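Local coordinates for protein UV damage endonuclease (Sulfolobus acidocaldarius, PDB 3TC3) that probably cuts DNA beside UV-induced and other lesions as a metal-dependent repair endonuclease, recognising damage by flipping out two dinucleotides, at residues N175-N180 / K190-E195; W208-E211 / P216-F219; S138-L143 / S186-R191; Y145-L150 / G157-H162. All blocks are in the same frame, centred on the assembly; numbering follows the deposited sequence.

All four contacts are buried and apolar, and each joins parts of one TIM barrel. Interactions 1, 2 and 4 pack a helix against the outer side of strands 192-195, 217-220 and 158-162, which are neighbours in the sheet. Interaction 3 differs: it sets helix 133-153 against the short helix 186-189 and does not itself use a strand. Interactions 3 and 4 share helix 133-153, and their centres lie about 7 Å apart. Interaction 2 is the smallest and rests on a single methyl-to-methylene touch. Interaction 1 is the one whose strand segment ends in a manganese ligand. Polar groups accompany the contacts but form no hydrogen bonds across them.

Interaction 1 (N175-N180 / K190-E195); sequences NRFIEN and KRLVIE. With MN (manganese (II) ion), chain C.
Helix 170-181 and strand 192-195 stay well apart at Phe177 and Ile194, whose CA atoms are 10.7 Å from each other, and the phenyl ring of Phe177 spans the distance. Phe177 CG is anti to the backbone N (chi1 179°), and this sends the ring toward the strand. Its far atom does the touching: Phe177 CZ lies 3.4 Å from Ile194 CG2. CE1 and CE2 of Phe177 are each 4.1 Å from that same methyl, so CG2 is nearly centred on the end of the ring. Leu192 adds a looser touch, with CD2 at 4.3 Å from Phe177 CZ. Both aliphatic partners meet the ring obliquely. Ile161 of the adjacent strand also packs on Phe177.

Glu195 follows Ile194 in the strand and takes an extended chain to the metal. Its OE2 binds manganese at 2.2 Å. Asp220 and Glu288 also bind this ion, and Asp251 belongs to the same metal site. OE1 is 2.8 Å from a metal-bound water, which can donate to it, and is hydrogen-bonded to Gln160 NE2. The chemistry is divided between the two faces of the strand: Leu192 and Ile194 pack on the helix, while Glu195, from the other face, carries a carboxylate to the metal.

Interaction 2 (W208-E211 / P216-F219); sequences WISE and PVIF
This is a small apolar contact between the helix and the second strand of a beta-alpha-beta unit, made of strand 192-195, helix 203-213 and strand 217-220. Ser210 and Val217 carry it. Ser210 CB meets Val217 CG2 at 3.9 Å, so a methylene touches one methyl branch. The other branch, CG1, is anti to the backbone N of Val217 (chi1 -178°) and is not used here. Both residues point toward the opposite segment, and both are buried.

Pro216 comes near in a different way. Its CA is 6.3 Å from that of Ser210, the closest CA pair, yet its CB is turned away from the helix. Its nearest atom to the helix is the ring N, at 4.5 Å from Ser210 OG, and no hydrogen bond crosses between the segments.

The hydroxyl of Ser210 is engaged with the connecting loop instead. It bonds to the carbonyl O of Ile215, the residue just before Pro216. The serine therefore has two roles: its CB packs on the strand, and its OG is tied to the loop that leads into the strand.

Around the contact, Thr243 lies against Ser210, and Val240 of helix 233-241 covers Val217. On the neighbouring strand 192-195, Val193 packs on Pro216, while Ile194 packs on Ile209 of helix 203-213 and forms backbone hydrogen bonds with Pro216 and Ile218.

Interaction 3 (S138-L143 / S186-R191); sequences SSIMEL and SNISKR
Ile188 projects from the short helix 186-189 onto helix 133-153, and Leu143 receives it. Their CA atoms are 6.6 Å apart, the closest pair between the segments. Leu143 does not meet the isoleucine with its methyls but with the root of its side chain. Leu143 CB is 3.8 Å from Ile188 CG2 and 4.0 Å from Ile188 CD1, so both branches of the isoleucine reach the same methylene. CG1 of Ile188 is anti to the carbonyl carbon (chi1 -61°), which brings CG1 and CD1 against the carbonyl group of Leu143. There CD1 lies 3.8 Å from Leu143 C. The same methyl continues toward the previous helical turn, where Ile140 O is 4.1 Å from CD1 of Ile188 and Ile140 CG2 is a looser neighbour at 4.4 Å. Ile188 thus lies against the turn from Ile140 to Leu143.

Polar groups flank this apolar patch within segment 186-191. Arg191 NH1 donates to Asn187 O at 3.0 Å. The acceptor lies at the guanidinium edge, near its plane, and the bond is moderately bent (150°). The arginine also forms a salt bridge with Asp151 and donates to the carbonyls of Ile155 and Glu156. Asn187 ND2 reaches the other carboxylate oxygen of Asp151. These bonds fix the rotation of the guanidinium and tie helix 186-189 to the C-terminal part of helix 133-153.

Ala147, on the next turn of that helix, also packs on Ile188. Ile159 and Ile161 of strand 158-162 cover Leu143, and strand 192-195 follows directly after Arg191.

Interaction 4 (Y145-L150 / G157-H162); sequences YHADLL and GKIQIH
Apolar packing makes this contact, and Ile159 is at its centre. The isoleucine points from strand 158-162 into helix 133-153, where it packs on residues from two turns. Its CG1 is anti to the carbonyl carbon (chi1 -60°), which directs CD1 at the helix backbone. CD1 sits 3.7 Å from His146 CB and also 3.7 Å from the backbone N of Ala147. The methyl of Ala147 is a looser neighbour, with CB at 4.3 Å from Ile159 CD1. One turn on, Leu150 CD1 lies 3.9 Å from Ile159 CG1. The leucine and isoleucine chains run past each other in opposite directions, so they touch alongside.

At the start of the strand segment the chain merely comes close: the CA atoms of Gly157 and Leu150 are 6.8 Å apart. Gly157 has a positive phi of 84° and no side chain to stand between them.

Hydrogen bonds take no part across the contact. His146 offers only its CB to Ile159, and its ring is held by others. Its ND1 bonds to Glu142 O, one turn back in the same helix, and NE2 bonds to Ser81 OG. Bonds at both ring nitrogens fix the rotation of the imidazole.

The axes of segments 145-150 and 158-162 run nearly antiparallel, at 158°, and approach to 9.4 Å. They belong to the beta-alpha-beta unit of strand 117-120, helix 133-153 and strand 158-162. Ile118 and Met120 of the first strand pack on Leu150 and His146, while the backbone of Ile159 bonds to Arg191 and Val193 on the other flank.

Interaction 1 (N175-N180 / K190-E195)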
loop_
_atom_site.group_PDB
_atom_site.type_symbol
_atom_site.label_atom_id
_atom_site.label_comp_id
_atom_site.label_asym_id
_atom_site.label_seq_id
_atom_site.Cartn_x
_atom_site.Cartn_y
_atom_site.Cartn_z
ATOM N N ASN A 175 10.418 0.464 -20.138
ATOM C CA ASN A 175 10.487 1.778 -20.707
ATOM C C ASN A 175 9.093 2.401 -20.868
ATOM O O ASN A 175 8.982 3.609 -20.596
ATOM C CB ASN A 175 11.290 1.701 -21.988
ATOM C CG ASN A 175 12.827 1.703 -21.671
ATOM O OD1 ASN A 175 13.355 2.588 -20.906
ATOM N ND2 ASN A 175 13.512 0.726 -22.182
ATOM N N ARG A 176 8.076 1.588 -21.143
ATOM C CA ARG A 176 6.681 2.124 -21.182
ATOM C C ARG A 176 6.297 2.602 -19.756
ATOM O O ARG A 176 5.659 3.663 -19.604
ATOM C CB ARG A 176 5.603 1.104 -21.575
ATOM C CG ARG A 176 5.689 0.693 -23.066
ATOM C CD ARG A 176 4.350 0.003 -23.508
ATOM N NE ARG A 176 3.893 -1.042 -22.569
ATOM C CZ ARG A 176 4.380 -2.271 -22.535
ATOM N NH1 ARG A 176 5.319 -2.672 -23.444
ATOM N NH2 ARG A 176 3.951 -3.121 -21.624
ATOM N N PHE A 177 6.746 1.886 -18.731
ATOM C CA PHE A 177 6.388 2.382 -17.396
ATOM C C PHE A 177 6.981 3.761 -17.156
ATOM O O PHE A 177 6.344 4.657 -16.619
ATOM C CB PHE A 177 6.898 1.392 -16.361
ATOM C CG PHE A 177 6.588 1.823 -14.944
ATOM C CD1 PHE A 177 7.403 2.771 -14.257
ATOM C CD2 PHE A 177 5.486 1.266 -14.290
ATOM C CE1 PHE A 177 7.026 3.166 -13.001
ATOM C CE2 PHE A 177 5.113 1.717 -13.006
ATOM C CZ PHE A 177 5.919 2.645 -12.330
ATOM N N ILE A 178 8.285 3.873 -17.413
ATOM C CA ILE A 178 9.000 5.158 -17.208
ATOM C C ILE A 178 8.369 6.313 -18.062
ATOM O O ILE A 178 8.134 7.410 -17.502
ATOM C CB ILE A 178 10.481 5.006 -17.543
ATOM C CG1 ILE A 178 11.135 4.117 -16.455
ATOM C CG2 ILE A 178 11.162 6.405 -17.575
ATOM C CD1 ILE A 178 12.596 3.740 -16.754
ATOM N N GLU A 179 8.029 6.008 -19.331
ATOM C CA GLU A 179 7.422 7.030 -20.190
ATOM C C GLU A 179 6.114 7.544 -19.586
ATOM O O GLU A 179 5.889 8.737 -19.535
ATOM C CB GLU A 179 7.196 6.511 -21.620
ATOM C CG GLU A 179 6.904 7.717 -22.578
ATOM C CD GLU A 179 6.274 7.468 -23.953
ATOM O OE1 GLU A 179 6.039 6.315 -24.360
ATOM O OE2 GLU A 179 6.000 8.507 -24.612
ATOM N N ASN A 180 5.258 6.600 -19.154
ATOM C CA ASN A 180 3.941 7.024 -18.699
ATOM C C ASN A 180 4.023 7.632 -17.296
ATOM O O ASN A 180 3.278 8.550 -16.971
ATOM C CB ASN A 180 3.001 5.800 -18.656
ATOM C CG ASN A 180 2.646 5.293 -20.111
ATOM O OD1 ASN A 180 2.981 6.015 -21.074
ATOM N ND2 ASN A 180 2.063 4.159 -20.283
ATOM N N LYS A 190 4.828 12.283 -6.920
ATOM C CA LYS A 190 5.594 12.447 -5.702
ATOM C C LYS A 190 5.326 11.371 -4.650
ATOM O O LYS A 190 6.157 11.119 -3.802
ATOM C CB LYS A 190 5.417 13.840 -5.105
ATOM C CG LYS A 190 6.245 14.916 -5.889
ATOM C CD LYS A 190 7.798 14.665 -5.742
ATOM C CE LYS A 190 8.627 15.802 -6.329
ATOM N NZ LYS A 190 8.875 15.488 -7.778
ATOM N N ARG A 191 4.164 10.728 -4.773
ATOM C CA ARG A 191 3.710 9.769 -3.773
ATOM C C ARG A 191 3.971 8.352 -4.269
ATOM O O ARG A 191 3.864 7.371 -3.489
ATOM C CB ARG A 191 2.224 9.896 -3.538
ATOM C CG ARG A 191 1.869 11.136 -2.752
ATOM C CD ARG A 191 0.422 11.015 -2.497
ATOM N NE ARG A 191 0.023 12.017 -1.476
ATOM C CZ ARG A 191 -0.606 13.138 -1.690
ATOM N NH1 ARG A 191 -0.862 13.577 -2.922
ATOM N NH2 ARG A 191 -1.034 13.855 -0.620
ATOM N N LEU A 192 4.361 8.177 -5.533
ATOM C CA LEU A 192 4.313 6.796 -6.076
ATOM C C LEU A 192 5.540 5.985 -5.644
ATOM O O LEU A 192 6.670 6.505 -5.558
ATOM C CB LEU A 192 4.304 6.873 -7.617
ATOM C CG LEU A 192 3.764 5.624 -8.273
ATOM C CD1 LEU A 192 2.227 5.521 -8.098
ATOM C CD2 LEU A 192 4.056 5.646 -9.808
ATOM N N VAL A 193 5.266 4.704 -5.313
ATOM C CA VAL A 193 6.338 3.771 -5.020
ATOM C C VAL A 193 6.023 2.448 -5.752
ATOM O O VAL A 193 4.864 2.205 -6.114
ATOM C CB VAL A 193 6.564 3.519 -3.489
ATOM C CG1 VAL A 193 6.816 4.842 -2.766
ATOM C CG2 VAL A 193 5.343 2.773 -2.925
ATOM N N ILE A 194 7.061 1.699 -6.126
ATOM C CA ILE A 194 6.807 0.479 -6.884
ATOM C C ILE A 194 7.277 -0.726 -6.064
ATOM O O ILE A 194 8.235 -0.662 -5.356
ATOM C CB ILE A 194 7.513 0.484 -8.280
ATOM C CG1 ILE A 194 8.986 0.722 -8.136
ATOM C CG2 ILE A 194 6.840 1.474 -9.268
ATOM C CD1 ILE A 194 9.775 0.550 -9.524
ATOM N N GLU A 195 6.648 -1.860 -6.270
ATOM C CA GLU A 195 6.976 -3.046 -5.505
ATOM C C GLU A 195 7.268 -4.192 -6.493
ATOM O O GLU A 195 6.722 -4.314 -7.614
ATOM C CB GLU A 195 5.680 -3.413 -4.768
ATOM C CG GLU A 195 5.693 -4.695 -3.914
ATOM C CD GLU A 195 4.288 -5.141 -3.495
ATOM O OE1 GLU A 195 3.353 -4.343 -3.487
ATOM O OE2 GLU A 195 4.126 -6.315 -3.128
HETATM MN MN MN C . 3.289 -7.042 -1.208
HETATM O O HOH W 1 1.426 -5.767 -1.991
#

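Interaction 2 (W208-E211 / P216-F219)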
loop_
_atom_site.group_PDB
_atom_site.type_symbol
_atom_site.label_atom_id
_atom_site.label_comp_id
_atom_site.label_asym_id
_atom_site.label_seq_id
_atom_site.Cartn_x
_atom_site.Cartn_y
_atom_site.Cartn_z
ATOM N N TRP A 208 16.059 -0.815 -11.512
ATOM C CA TRP A 208 16.419 -0.201 -12.824
ATOM C C TRP A 208 15.512 0.975 -13.061
ATOM O O TRP A 208 15.940 2.038 -13.558
ATOM C CB TRP A 208 16.289 -1.293 -13.869
ATOM C CG TRP A 208 16.857 -0.906 -15.212
ATOM C CD1 TRP A 208 18.165 -1.103 -15.665
ATOM C CD2 TRP A 208 16.168 -0.211 -16.296
ATOM N NE1 TRP A 208 18.304 -0.632 -16.943
ATOM C CE2 TRP A 208 17.153 -0.117 -17.391
ATOM C CE3 TRP A 208 14.843 0.259 -16.510
ATOM C CZ2 TRP A 208 16.836 0.528 -18.607
ATOM C CZ3 TRP A 208 14.540 0.858 -17.780
ATOM C CH2 TRP A 208 15.515 0.948 -18.768
ATOM N N ILE A 209 14.209 0.806 -12.771
ATOM C CA ILE A 209 13.261 1.899 -12.876
ATOM C C ILE A 209 13.638 3.027 -11.915
ATOM O O ILE A 209 13.671 4.194 -12.350
ATOM C CB ILE A 209 11.801 1.428 -12.649
ATOM C CG1 ILE A 209 11.345 0.505 -13.784
ATOM C CG2 ILE A 209 10.896 2.696 -12.443
ATOM C CD1 ILE A 209 9.952 -0.082 -13.524
ATOM N N SER A 210 13.891 2.709 -10.646
ATOM C CA SER A 210 14.173 3.742 -9.658
ATOM C C SER A 210 15.355 4.579 -10.052
ATOM O O SER A 210 15.331 5.807 -9.855
ATOM C CB SER A 210 14.432 3.076 -8.293
ATOM O OG SER A 210 14.563 4.043 -7.262
ATOM N N GLU A 211 16.421 3.959 -10.601
ATOM C CA GLU A 211 17.631 4.689 -10.925
ATOM C C GLU A 211 17.342 5.825 -11.926
ATOM O O GLU A 211 18.010 6.856 -11.873
ATOM C CB GLU A 211 18.678 3.716 -11.513
ATOM C CG GLU A 211 19.918 4.385 -11.869
ATOM C CD GLU A 211 20.856 4.406 -10.679
ATOM O OE1 GLU A 211 20.493 3.808 -9.625
ATOM O OE2 GLU A 211 21.944 5.011 -10.801
ATOM N N PRO A 216 10.842 5.403 -5.142
ATOM C CA PRO A 216 11.255 4.348 -4.123
ATOM C C PRO A 216 10.657 3.004 -4.382
ATOM O O PRO A 216 9.564 2.856 -4.969
ATOM C CB PRO A 216 10.763 4.943 -2.800
ATOM C CG PRO A 216 10.464 6.456 -3.138
ATOM C CD PRO A 216 9.955 6.446 -4.538
ATOM N N VAL A 217 11.409 1.984 -4.030
ATOM C CA VAL A 217 11.002 0.615 -4.141
ATOM C C VAL A 217 10.581 0.032 -2.797
ATOM O O VAL A 217 11.355 0.058 -1.840
ATOM C CB VAL A 217 12.151 -0.227 -4.751
ATOM C CG1 VAL A 217 11.734 -1.751 -4.935
ATOM C CG2 VAL A 217 12.598 0.406 -6.111
ATOM N N ILE A 218 9.366 -0.469 -2.789
ATOM C CA ILE A 218 8.926 -1.298 -1.627
ATOM C C ILE A 218 9.350 -2.734 -1.866
ATOM O O ILE A 218 8.927 -3.362 -2.867
ATOM C CB ILE A 218 7.377 -1.276 -1.490
ATOM C CG1 ILE A 218 6.933 0.079 -1.054
ATOM C CG2 ILE A 218 6.915 -2.340 -0.382
ATOM C CD1 ILE A 218 5.449 0.176 -0.659
ATOM N N PHE A 219 10.126 -3.265 -0.925
ATOM C CA PHE A 219 10.496 -4.693 -0.952
ATOM C C PHE A 219 9.449 -5.611 -0.361
ATOM O O PHE A 219 9.020 -5.392 0.740
ATOM C CB PHE A 219 11.773 -4.817 -0.085
ATOM C CG PHE A 219 12.319 -6.208 0.010
ATOM C CD1 PHE A 219 12.980 -6.812 -1.090
ATOM C CD2 PHE A 219 12.118 -6.964 1.169
ATOM C CE1 PHE A 219 13.499 -8.059 -0.963
ATOM C CE2 PHE A 219 12.622 -8.250 1.264
ATOM C CZ PHE A 219 13.321 -8.817 0.171
#

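Interaction 3 (S138-L143 / S186-R191)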
loop_
_atom_site.group_PDB
_atom_site.type_symbol
_atom_site.label_atom_id
_atom_site.label_comp_id
_atom_site.label_asym_id
_atom_site.label_seq_id
_atom_site.Cartn_x
_atom_site.Cartn_y
_atom_site.Cartn_z
ATOM N N SER A 138 -7.536 4.965 -17.509
ATOM C CA SER A 138 -8.342 4.642 -16.343
ATOM C C SER A 138 -7.418 4.398 -15.130
ATOM O O SER A 138 -7.812 4.698 -13.979
ATOM C CB SER A 138 -9.251 3.425 -16.618
ATOM O OG SER A 138 -8.477 2.309 -16.946
ATOM N N SER A 139 -6.216 3.872 -15.407
ATOM C CA SER A 139 -5.270 3.650 -14.303
ATOM C C SER A 139 -4.868 4.995 -13.657
ATOM O O SER A 139 -4.781 5.090 -12.435
ATOM C CB SER A 139 -3.997 2.963 -14.833
ATOM O OG SER A 139 -4.387 1.659 -15.305
ATOM N N ILE A 140 -4.603 6.026 -14.492
ATOM C CA ILE A 140 -4.269 7.363 -13.962
ATOM C C ILE A 140 -5.441 7.954 -13.194
ATOM O O ILE A 140 -5.254 8.524 -12.176
ATOM C CB ILE A 140 -3.792 8.231 -15.128
ATOM C CG1 ILE A 140 -2.432 7.683 -15.565
ATOM C CG2 ILE A 140 -3.620 9.715 -14.589
ATOM C CD1 ILE A 140 -1.775 8.431 -16.856
ATOM N N MET A 141 -6.670 7.755 -13.678
ATOM C CA MET A 141 -7.886 8.161 -12.924
ATOM C C MET A 141 -7.915 7.533 -11.540
ATOM O O MET A 141 -8.241 8.255 -10.543
ATOM C CB MET A 141 -9.212 7.926 -13.696
ATOM C CG MET A 141 -9.276 8.810 -14.896
ATOM S SD MET A 141 -9.204 10.651 -14.626
ATOM C CE MET A 141 -7.366 11.211 -14.435
ATOM N N GLU A 142 -7.585 6.226 -11.461
ATOM C CA GLU A 142 -7.590 5.583 -10.133
ATOM C C GLU A 142 -6.478 6.179 -9.243
ATOM O O GLU A 142 -6.674 6.414 -8.052
ATOM C CB GLU A 142 -7.489 4.086 -10.364
ATOM C CG GLU A 142 -7.599 3.256 -9.084
ATOM C CD GLU A 142 -8.881 3.358 -8.278
ATOM O OE1 GLU A 142 -9.873 4.032 -8.638
ATOM O OE2 GLU A 142 -8.903 2.660 -7.254
ATOM N N LEU A 143 -5.306 6.382 -9.851
ATOM C CA LEU A 143 -4.188 7.031 -9.104
ATOM C C LEU A 143 -4.528 8.447 -8.648
ATOM O O LEU A 143 -4.207 8.792 -7.472
ATOM C CB LEU A 143 -2.903 7.027 -9.979
ATOM C CG LEU A 143 -2.291 5.650 -10.135
ATOM C CD1 LEU A 143 -1.218 5.740 -11.247
ATOM C CD2 LEU A 143 -1.784 5.030 -8.839
ATOM N N SER A 186 2.252 15.866 -10.546
ATOM C CA SER A 186 3.067 15.834 -9.377
ATOM C C SER A 186 2.404 15.277 -8.149
ATOM O O SER A 186 3.083 14.671 -7.345
ATOM C CB SER A 186 3.492 17.275 -9.011
ATOM O OG SER A 186 4.303 17.736 -10.023
ATOM N N ASN A 187 1.095 15.529 -7.924
ATOM C CA ASN A 187 0.495 15.033 -6.666
ATOM C C ASN A 187 0.391 13.516 -6.639
ATOM O O ASN A 187 0.315 12.924 -5.561
ATOM C CB ASN A 187 -0.861 15.673 -6.296
ATOM C CG ASN A 187 -2.013 15.256 -7.200
ATOM O OD1 ASN A 187 -1.872 14.849 -8.376
ATOM N ND2 ASN A 187 -3.220 15.342 -6.608
ATOM N N ILE A 188 0.479 12.904 -7.830
ATOM C CA ILE A 188 0.536 11.444 -7.879
ATOM C C ILE A 188 2.000 11.031 -7.891
ATOM O O ILE A 188 2.436 10.145 -7.125
ATOM C CB ILE A 188 -0.107 10.889 -9.152
ATOM C CG1 ILE A 188 -1.614 11.292 -9.189
ATOM C CG2 ILE A 188 0.107 9.323 -9.313
ATOM C CD1 ILE A 188 -2.287 10.918 -10.539
ATOM N N SER A 189 2.752 11.618 -8.832
ATOM C CA SER A 189 4.132 11.111 -9.018
ATOM C C SER A 189 4.979 11.217 -7.709
ATOM O O SER A 189 5.840 10.335 -7.460
ATOM C CB SER A 189 4.839 11.818 -10.209
ATOM O OG SER A 189 5.062 13.166 -9.874
ATOM N N LYS A 190 4.828 12.283 -6.920
ATOM C CA LYS A 190 5.594 12.447 -5.702
ATOM C C LYS A 190 5.326 11.371 -4.650
ATOM O O LYS A 190 6.157 11.119 -3.802
ATOM C CB LYS A 190 5.417 13.840 -5.105
ATOM C CG LYS A 190 6.245 14.916 -5.889
ATOM C CD LYS A 190 7.798 14.665 -5.742
ATOM C CE LYS A 190 8.627 15.802 -6.329
ATOM N NZ LYS A 190 8.875 15.488 -7.778
ATOM N N ARG A 191 4.164 10.728 -4.773
ATOM C CA ARG A 191 3.710 9.769 -3.773
ATOM C C ARG A 191 3.971 8.352 -4.269
ATOM O O ARG A 191 3.864 7.371 -3.489
ATOM C CB ARG A 191 2.224 9.896 -3.538
ATOM C CG ARG A 191 1.869 11.136 -2.752
ATOM C CD ARG A 191 0.422 11.015 -2.497
ATOM N NE ARG A 191 0.023 12.017 -1.476
ATOM C CZ ARG A 191 -0.606 13.138 -1.690
ATOM N NH1 ARG A 191 -0.862 13.577 -2.922
ATOM N NH2 ARG A 191 -1.034 13.855 -0.620
#

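Interaction 4 (Y145-L150 / G157-H162)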
loop_
_atom_site.group_PDB
_atom_site.type_symbol
_atom_site.label_atom_id
_atom_site.label_comp_id
_atom_site.label_asym_id
_atom_site.label_seq_id
_atom_site.Cartn_x
_atom_site.Cartn_y
_atom_site.Cartn_z
ATOM N N TYR A 145 -7.541 9.536 -7.866
ATOM C CA TYR A 145 -8.377 9.435 -6.666
ATOM C C TYR A 145 -7.564 9.155 -5.394
ATOM O O TYR A 145 -7.861 9.730 -4.335
ATOM C CB TYR A 145 -9.441 8.286 -6.890
ATOM C CG TYR A 145 -9.889 7.555 -5.631
ATOM C CD1 TYR A 145 -10.399 8.233 -4.516
ATOM C CD2 TYR A 145 -9.759 6.128 -5.563
ATOM C CE1 TYR A 145 -10.750 7.557 -3.319
ATOM C CE2 TYR A 145 -10.163 5.471 -4.429
ATOM C CZ TYR A 145 -10.654 6.198 -3.313
ATOM O OH TYR A 145 -10.982 5.574 -2.150
ATOM N N HIS A 146 -6.554 8.302 -5.515
ATOM C CA HIS A 146 -5.732 8.032 -4.330
ATOM C C HIS A 146 -4.991 9.264 -3.841
ATOM O O HIS A 146 -4.974 9.519 -2.658
ATOM C CB HIS A 146 -4.740 6.882 -4.640
ATOM C CG HIS A 146 -5.420 5.502 -4.666
ATOM N ND1 HIS A 146 -6.326 5.111 -5.642
ATOM C CD2 HIS A 146 -5.378 4.472 -3.720
ATOM C CE1 HIS A 146 -6.791 3.850 -5.312
ATOM N NE2 HIS A 146 -6.200 3.475 -4.176
ATOM N N ALA A 147 -4.416 10.020 -4.805
ATOM C CA ALA A 147 -3.711 11.277 -4.440
ATOM C C ALA A 147 -4.737 12.248 -3.888
ATOM O O ALA A 147 -4.447 12.945 -2.885
ATOM C CB ALA A 147 -3.085 11.836 -5.672
ATOM N N ASP A 148 -5.896 12.341 -4.515
ATOM C CA ASP A 148 -6.914 13.275 -3.974
ATOM C C ASP A 148 -7.284 12.903 -2.520
ATOM O O ASP A 148 -7.623 13.798 -1.707
ATOM C CB ASP A 148 -8.188 13.239 -4.845
ATOM C CG ASP A 148 -8.020 13.960 -6.191
ATOM O OD1 ASP A 148 -7.010 14.660 -6.372
ATOM O OD2 ASP A 148 -8.908 13.765 -7.027
ATOM N N LEU A 149 -7.444 11.586 -2.261
ATOM C CA LEU A 149 -7.871 11.177 -0.903
ATOM C C LEU A 149 -6.818 11.620 0.126
ATOM O O LEU A 149 -7.133 12.261 1.163
ATOM C CB LEU A 149 -8.146 9.668 -0.841
ATOM C CG LEU A 149 -8.602 9.155 0.516
ATOM C CD1 LEU A 149 -10.010 9.762 0.838
ATOM C CD2 LEU A 149 -8.611 7.664 0.552
ATOM N N LEU A 150 -5.570 11.320 -0.143
ATOM C CA LEU A 150 -4.439 11.702 0.716
ATOM C C LEU A 150 -4.346 13.248 0.815
ATOM O O LEU A 150 -4.149 13.784 1.948
ATOM C CB LEU A 150 -3.165 11.075 0.160
ATOM C CG LEU A 150 -3.276 9.494 0.239
ATOM C CD1 LEU A 150 -2.038 8.918 -0.483
ATOM C CD2 LEU A 150 -3.280 8.983 1.658
ATOM N N GLY A 157 2.016 10.339 2.584
ATOM C CA GLY A 157 1.611 8.941 2.310
ATOM C C GLY A 157 2.216 8.499 1.006
ATOM O O GLY A 157 2.683 9.312 0.203
ATOM N N LYS A 158 2.222 7.214 0.822
ATOM C CA LYS A 158 2.687 6.589 -0.442
ATOM C C LYS A 158 1.592 5.823 -1.138
ATOM O O LYS A 158 0.801 5.144 -0.475
ATOM C CB LYS A 158 3.873 5.650 -0.178
ATOM C CG LYS A 158 5.148 6.412 0.410
ATOM C CD LYS A 158 5.665 7.452 -0.490
ATOM C CE LYS A 158 7.019 8.004 0.084
ATOM N NZ LYS A 158 7.324 9.194 -0.715
ATOM N N ILE A 159 1.672 5.772 -2.460
ATOM C CA ILE A 159 0.738 4.980 -3.287
ATOM C C ILE A 159 1.597 3.989 -3.954
ATOM O O ILE A 159 2.452 4.349 -4.795
ATOM C CB ILE A 159 0.007 5.903 -4.362
ATOM C CG1 ILE A 159 -0.782 6.994 -3.643
ATOM C CG2 ILE A 159 -0.869 5.008 -5.213
ATOM C CD1 ILE A 159 -1.225 8.137 -4.682
ATOM N N GLN A 160 1.396 2.711 -3.616
ATOM C CA GLN A 160 2.302 1.641 -4.108
ATOM C C GLN A 160 1.586 0.913 -5.253
ATOM O O GLN A 160 0.381 0.446 -5.172
ATOM C CB GLN A 160 2.642 0.669 -2.965
ATOM C CG GLN A 160 1.577 -0.092 -2.426
ATOM C CD GLN A 160 2.130 -0.834 -1.187
ATOM O OE1 GLN A 160 2.069 -0.243 -0.087
ATOM N NE2 GLN A 160 2.798 -2.020 -1.377
ATOM N N ILE A 161 2.379 0.687 -6.307
ATOM C CA ILE A 161 1.879 -0.124 -7.412
ATOM C C ILE A 161 2.915 -1.143 -7.929
ATOM O O ILE A 161 4.054 -1.004 -7.593
ATOM C CB ILE A 161 1.453 0.726 -8.633
ATOM C CG1 ILE A 161 2.647 1.524 -9.152
ATOM C CG2 ILE A 161 0.264 1.629 -8.199
ATOM C CD1 ILE A 161 2.310 2.289 -10.567
ATOM N N HIS A 162 2.431 -2.205 -8.605
ATOM C CA HIS A 162 3.350 -3.060 -9.359
ATOM C C HIS A 162 3.694 -2.394 -10.665
ATOM O O HIS A 162 3.079 -1.397 -11.142
ATOM C CB HIS A 162 2.642 -4.378 -9.594
ATOM C CG HIS A 162 2.557 -5.201 -8.375
ATOM N ND1 HIS A 162 1.409 -5.737 -7.944
ATOM C CD2 HIS A 162 3.535 -5.559 -7.449
ATOM C CE1 HIS A 162 1.652 -6.476 -6.818
ATOM N NE2 HIS A 162 2.948 -6.359 -6.515
#